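Local coordinates for protein orotate phosphoribosyltransferase (Aeropyrum pernix, PDB 2YZK) that probably catalyses, with magnesium, the transfer of a ribosyl phosphate group from 5-phosphoribose 1-diphosphate to orotate, giving orotidine monophosphate in pyrimidine biosynthesis, at residues R130-D144 against M156-I169. Residues are numbered along the deposited sequence; the frame is centred on the assembly and turned at random.
Sequences RSNGYTVGTALVLVD and MGVRLVSVATLKTI
Strands 135-141 and 159-162 run parallel, their axes 4.7 Å apart at 24°, as the last two strands of the five-stranded parallel sheet of the type I phosphoribosyltransferase fold. A beta-alpha-beta crossover through helix 149-154 joins them, and both segments turn a corner, at Leu-142 and Val-163, before pairing again as 143-144 with 164-165. Backbone bonds alternate from Arg-159 N–Gly-137 O to Val-163 N–Val-141 O, then resume one residue on, from Ala-164 N–Leu-142 O to Leu-166 N–Asp-144 O. On one face Leu-160 CD1 lies 4.0 Å from Ala-139 CB and also touches Val-141 CG1, Val-141 and Leu-160 crossing at about a right angle. On the other, Thr-138 and Arg-159 point the same way, and Asp-55 OD1 of helix 38-58 is hydrogen-bonded to Thr-138 OG1 and salt-bridged to Arg-159 NH2. Bent at chi3 (59°), Arg-159 lays one guanidinium face over Val-161 CG2, 3.6 Å from its plane. Past the corner, Val-143 CG2 meets Ile-169 CD1 tip to tip at 3.6 Å, and Leu-166 touches Arg-145, which probably binds orotate. A water joins Asp-144 OD2 to Ser-162 OG, while OD1 accepts from Gly-146 N. At the far end, extended Arg-130 meets backbone carbonyls edge-on: NH2 donates to Val-136 O at 2.9 Å, and NH1 donates to Met-156 O at 2.8 Å, the latter oxygen lying 8° out of the guanidinium plane.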
loop_
_atom_site.group_PDB
_atom_site.type_symbol
_atom_site.label_atom_id
_atom_site.label_comp_id
_atom_site.label_asym_id
_atom_site.label_seq_id
_atom_site.Cartn_x
_atom_site.Cartn_y
_atom_site.Cartn_z
ATOM N N ARG A 130 16.539 3.947 -10.714
ATOM C CA ARG A 130 17.787 3.896 -11.473
ATOM C C ARG A 130 18.951 4.569 -10.760
ATOM O O ARG A 130 20.105 4.148 -10.903
ATOM C CB ARG A 130 17.588 4.514 -12.860
ATOM C CG ARG A 130 16.749 3.634 -13.767
ATOM C CD ARG A 130 16.623 4.187 -15.166
ATOM N NE ARG A 130 15.904 3.257 -16.029
ATOM C CZ ARG A 130 15.373 3.576 -17.204
ATOM N NH1 ARG A 130 15.474 4.815 -17.670
ATOM N NH2 ARG A 130 14.729 2.654 -17.906
ATOM N N SER A 131 18.647 5.606 -9.988
ATOM C CA SER A 131 19.670 6.332 -9.248
ATOM C C SER A 131 20.095 5.585 -7.989
ATOM O O SER A 131 21.137 5.886 -7.402
ATOM C CB SER A 131 19.159 7.724 -8.860
ATOM O OG SER A 131 18.919 8.513 -10.011
ATOM N N ASN A 132 19.296 4.608 -7.577
ATOM C CA ASN A 132 19.614 3.848 -6.378
ATOM C C ASN A 132 20.096 2.425 -6.636
ATOM O O ASN A 132 20.005 1.565 -5.760
ATOM C CB ASN A 132 18.413 3.848 -5.426
ATOM C CG ASN A 132 18.259 5.169 -4.688
ATOM O OD1 ASN A 132 19.010 5.464 -3.759
ATOM N ND2 ASN A 132 17.293 5.978 -5.108
ATOM N N GLY A 133 20.600 2.178 -7.842
ATOM C CA GLY A 133 21.137 0.868 -8.167
ATOM C C GLY A 133 20.207 -0.211 -8.688
ATOM O O GLY A 133 20.589 -1.383 -8.716
ATOM N N TYR A 134 18.999 0.158 -9.094
ATOM C CA TYR A 134 18.060 -0.824 -9.629
ATOM C C TYR A 134 17.961 -0.643 -11.131
ATOM O O TYR A 134 18.332 0.405 -11.663
ATOM C CB TYR A 134 16.658 -0.624 -9.049
ATOM C CG TYR A 134 16.559 -0.806 -7.559
ATOM C CD1 TYR A 134 16.371 -2.071 -6.999
ATOM C CD2 TYR A 134 16.657 0.291 -6.702
ATOM C CE1 TYR A 134 16.279 -2.238 -5.612
ATOM C CE2 TYR A 134 16.571 0.135 -5.326
ATOM C CZ TYR A 134 16.382 -1.127 -4.787
ATOM O OH TYR A 134 16.309 -1.266 -3.420
ATOM N N THR A 135 17.483 -1.673 -11.817
ATOM C CA THR A 135 17.276 -1.567 -13.249
ATOM C C THR A 135 15.791 -1.821 -13.452
ATOM O O THR A 135 15.182 -2.626 -12.732
ATOM C CB THR A 135 18.116 -2.589 -14.058
ATOM O OG1 THR A 135 17.733 -3.923 -13.715
ATOM C CG2 THR A 135 19.594 -2.392 -13.782
ATOM N N VAL A 136 15.199 -1.115 -14.409
ATOM C CA VAL A 136 13.779 -1.261 -14.681
ATOM C C VAL A 136 13.449 -0.892 -16.120
ATOM O O VAL A 136 13.838 0.173 -16.605
ATOM C CB VAL A 136 12.947 -0.389 -13.703
ATOM C CG1 VAL A 136 13.491 1.029 -13.662
ATOM C CG2 VAL A 136 11.490 -0.387 -14.116
ATOM N N GLY A 137 12.740 -1.783 -16.805
ATOM C CA GLY A 137 12.376 -1.524 -18.188
ATOM C C GLY A 137 10.903 -1.746 -18.458
ATOM O O GLY A 137 10.444 -1.575 -19.585
ATOM N N THR A 138 10.162 -2.126 -17.422
ATOM C CA THR A 138 8.737 -2.389 -17.558
ATOM C C THR A 138 7.915 -1.727 -16.455
ATOM O O THR A 138 8.293 -1.759 -15.281
ATOM C CB THR A 138 8.459 -3.909 -17.506
ATOM O OG1 THR A 138 9.162 -4.560 -18.572
ATOM C CG2 THR A 138 6.965 -4.191 -17.629
ATOM N N ALA A 139 6.801 -1.119 -16.854
ATOM C CA ALA A 139 5.867 -0.480 -15.931
ATOM C C ALA A 139 4.541 -1.177 -16.211
ATOM O O ALA A 139 4.127 -1.311 -17.365
ATOM C CB ALA A 139 5.759 1.017 -16.210
ATOM N N LEU A 140 3.882 -1.620 -15.147
ATOM C CA LEU A 140 2.637 -2.353 -15.262
ATOM C C LEU A 140 1.504 -1.624 -14.553
ATOM O O LEU A 140 1.649 -1.220 -13.404
ATOM C CB LEU A 140 2.847 -3.747 -14.656
ATOM C CG LEU A 140 1.642 -4.639 -14.376
ATOM C CD1 LEU A 140 0.992 -5.030 -15.684
ATOM C CD2 LEU A 140 2.100 -5.873 -13.598
ATOM N N VAL A 141 0.385 -1.445 -15.250
ATOM C CA VAL A 141 -0.775 -0.777 -14.672
ATOM C C VAL A 141 -2.050 -1.533 -15.031
ATOM O O VAL A 141 -2.059 -2.362 -15.938
ATOM C CB VAL A 141 -0.921 0.689 -15.167
ATOM C CG1 VAL A 141 0.341 1.476 -14.857
ATOM C CG2 VAL A 141 -1.215 0.718 -16.660
ATOM N N LEU A 142 -3.120 -1.246 -14.300
ATOM C CA LEU A 142 -4.406 -1.880 -14.552
ATOM C C LEU A 142 -5.071 -1.196 -15.734
ATOM O O LEU A 142 -5.548 -1.854 -16.663
ATOM C CB LEU A 142 -5.312 -1.760 -13.323
ATOM C CG LEU A 142 -5.051 -2.742 -12.184
ATOM C CD1 LEU A 142 -5.833 -2.301 -10.953
ATOM C CD2 LEU A 142 -5.455 -4.152 -12.620
ATOM N N VAL A 143 -5.089 0.131 -15.696
ATOM C CA VAL A 143 -5.707 0.916 -16.755
ATOM C C VAL A 143 -4.819 2.032 -17.286
ATOM O O VAL A 143 -4.266 2.827 -16.525
ATOM C CB VAL A 143 -7.039 1.548 -16.274
ATOM C CG1 VAL A 143 -7.598 2.472 -17.352
ATOM C CG2 VAL A 143 -8.044 0.457 -15.950
ATOM N N ASP A 144 -4.675 2.079 -18.605
ATOM C CA ASP A 144 -3.890 3.130 -19.236
ATOM C C ASP A 144 -4.907 4.073 -19.869
ATOM O O ASP A 144 -5.728 3.651 -20.682
ATOM C CB ASP A 144 -2.958 2.539 -20.299
ATOM C CG ASP A 144 -2.194 3.605 -21.076
ATOM O OD1 ASP A 144 -2.146 4.768 -20.617
ATOM O OD2 ASP A 144 -1.629 3.275 -22.143
HETATM N N MSE A 156 12.240 7.089 -22.271
HETATM C CA MSE A 156 13.239 6.911 -21.226
HETATM C C MSE A 156 13.518 5.423 -21.022
HETATM O O MSE A 156 13.871 4.983 -19.932
HETATM C CB MSE A 156 12.812 7.584 -19.912
HETATM C CG MSE A 156 11.589 7.022 -19.221
HETATM SE SE MSE A 156 11.196 7.996 -17.727
HETATM C CE MSE A 156 12.297 7.234 -16.524
ATOM N N GLY A 157 13.349 4.660 -22.100
ATOM C CA GLY A 157 13.624 3.233 -22.065
ATOM C C GLY A 157 12.748 2.374 -21.174
ATOM O O GLY A 157 13.218 1.400 -20.583
ATOM N N VAL A 158 11.472 2.720 -21.082
ATOM C CA VAL A 158 10.543 1.947 -20.265
ATOM C C VAL A 158 9.310 1.563 -21.085
ATOM O O VAL A 158 8.704 2.404 -21.751
ATOM C CB VAL A 158 10.109 2.747 -19.018
ATOM C CG1 VAL A 158 9.061 1.958 -18.235
ATOM C CG2 VAL A 158 11.327 3.036 -18.138
ATOM N N ARG A 159 8.964 0.279 -21.048
ATOM C CA ARG A 159 7.812 -0.236 -21.780
ATOM C C ARG A 159 6.605 -0.297 -20.855
ATOM O O ARG A 159 6.626 -1.005 -19.849
ATOM C CB ARG A 159 8.107 -1.642 -22.315
ATOM C CG ARG A 159 6.948 -2.254 -23.092
ATOM C CD ARG A 159 7.133 -3.750 -23.333
ATOM N NE ARG A 159 7.269 -4.473 -22.072
ATOM C CZ ARG A 159 6.906 -5.738 -21.884
ATOM N NH1 ARG A 159 6.378 -6.436 -22.881
ATOM N NH2 ARG A 159 7.073 -6.306 -20.695
ATOM N N LEU A 160 5.558 0.449 -21.193
ATOM C CA LEU A 160 4.342 0.455 -20.390
ATOM C C LEU A 160 3.426 -0.661 -20.869
ATOM O O LEU A 160 3.193 -0.807 -22.070
ATOM C CB LEU A 160 3.609 1.797 -20.527
ATOM C CG LEU A 160 2.244 1.909 -19.829
ATOM C CD1 LEU A 160 2.441 1.916 -18.318
ATOM C CD2 LEU A 160 1.534 3.186 -20.270
ATOM N N VAL A 161 2.925 -1.456 -19.931
ATOM C CA VAL A 161 1.997 -2.535 -20.247
ATOM C C VAL A 161 0.767 -2.331 -19.363
ATOM O O VAL A 161 0.894 -1.994 -18.185
ATOM C CB VAL A 161 2.612 -3.921 -19.956
ATOM C CG1 VAL A 161 1.600 -5.006 -20.277
ATOM C CG2 VAL A 161 3.880 -4.114 -20.788
ATOM N N SER A 162 -0.421 -2.525 -19.926
ATOM C CA SER A 162 -1.645 -2.337 -19.158
ATOM C C SER A 162 -2.626 -3.478 -19.352
ATOM O O SER A 162 -2.633 -4.129 -20.395
ATOM C CB SER A 162 -2.322 -1.026 -19.570
ATOM O OG SER A 162 -2.701 -1.060 -20.937
ATOM N N VAL A 163 -3.447 -3.725 -18.338
ATOM C CA VAL A 163 -4.454 -4.772 -18.432
ATOM C C VAL A 163 -5.500 -4.298 -19.433
ATOM O O VAL A 163 -5.976 -5.073 -20.270
ATOM C CB VAL A 163 -5.121 -5.040 -17.063
ATOM C CG1 VAL A 163 -6.296 -5.992 -17.232
ATOM C CG2 VAL A 163 -4.099 -5.652 -16.110
ATOM N N ALA A 164 -5.849 -3.019 -19.356
ATOM C CA ALA A 164 -6.826 -2.459 -20.282
ATOM C C ALA A 164 -6.638 -0.960 -20.482
ATOM O O ALA A 164 -5.968 -0.289 -19.692
ATOM C CB ALA A 164 -8.242 -2.737 -19.780
ATOM N N THR A 165 -7.218 -0.442 -21.555
ATOM C CA THR A 165 -7.144 0.981 -21.826
ATOM C C THR A 165 -8.513 1.548 -21.509
ATOM O O THR A 165 -9.514 0.831 -21.542
ATOM C CB THR A 165 -6.823 1.285 -23.302
ATOM O OG1 THR A 165 -7.888 0.806 -24.131
ATOM C CG2 THR A 165 -5.506 0.623 -23.711
ATOM N N LEU A 166 -8.547 2.833 -21.182
ATOM C CA LEU A 166 -9.796 3.507 -20.868
ATOM C C LEU A 166 -10.739 3.434 -22.061
ATOM O O LEU A 166 -11.934 3.179 -21.906
ATOM C CB LEU A 166 -9.514 4.969 -20.507
ATOM C CG LEU A 166 -10.732 5.867 -20.284
ATOM C CD1 LEU A 166 -11.578 5.315 -19.146
ATOM C CD2 LEU A 166 -10.264 7.285 -19.977
ATOM N N LYS A 167 -10.199 3.647 -23.258
ATOM C CA LYS A 167 -11.015 3.602 -24.464
ATOM C C LYS A 167 -11.736 2.262 -24.594
ATOM O O LYS A 167 -12.931 2.220 -24.879
ATOM C CB LYS A 167 -10.153 3.848 -25.709
ATOM C CG LYS A 167 -10.947 3.864 -27.011
ATOM C CD LYS A 167 -10.061 4.172 -28.221
ATOM C CE LYS A 167 -8.996 3.097 -28.425
ATOM N NZ LYS A 167 -9.591 1.734 -28.567
ATOM N N THR A 168 -11.011 1.169 -24.381
ATOM C CA THR A 168 -11.607 -0.157 -24.480
ATOM C C THR A 168 -12.675 -0.381 -23.413
ATOM O O THR A 168 -13.720 -0.962 -23.690
ATOM C CB THR A 168 -10.531 -1.258 -24.372
ATOM O OG1 THR A 168 -9.653 -1.169 -25.505
ATOM C CG2 THR A 168 -11.174 -2.641 -24.343
ATOM N N ILE A 169 -12.419 0.087 -22.197
ATOM C CA ILE A 169 -13.392 -0.074 -21.119
ATOM C C ILE A 169 -14.678 0.701 -21.399
ATOM O O ILE A 169 -15.769 0.182 -21.187
ATOM C CB ILE A 169 -12.816 0.394 -19.763
ATOM C CG1 ILE A 169 -11.695 -0.549 -19.323
ATOM C CG2 ILE A 169 -13.915 0.438 -18.702
ATOM C CD1 ILE A 169 -10.803 -0.012 -18.206
HETATM O O HOH W 1 -0.674 0.646 -22.021
#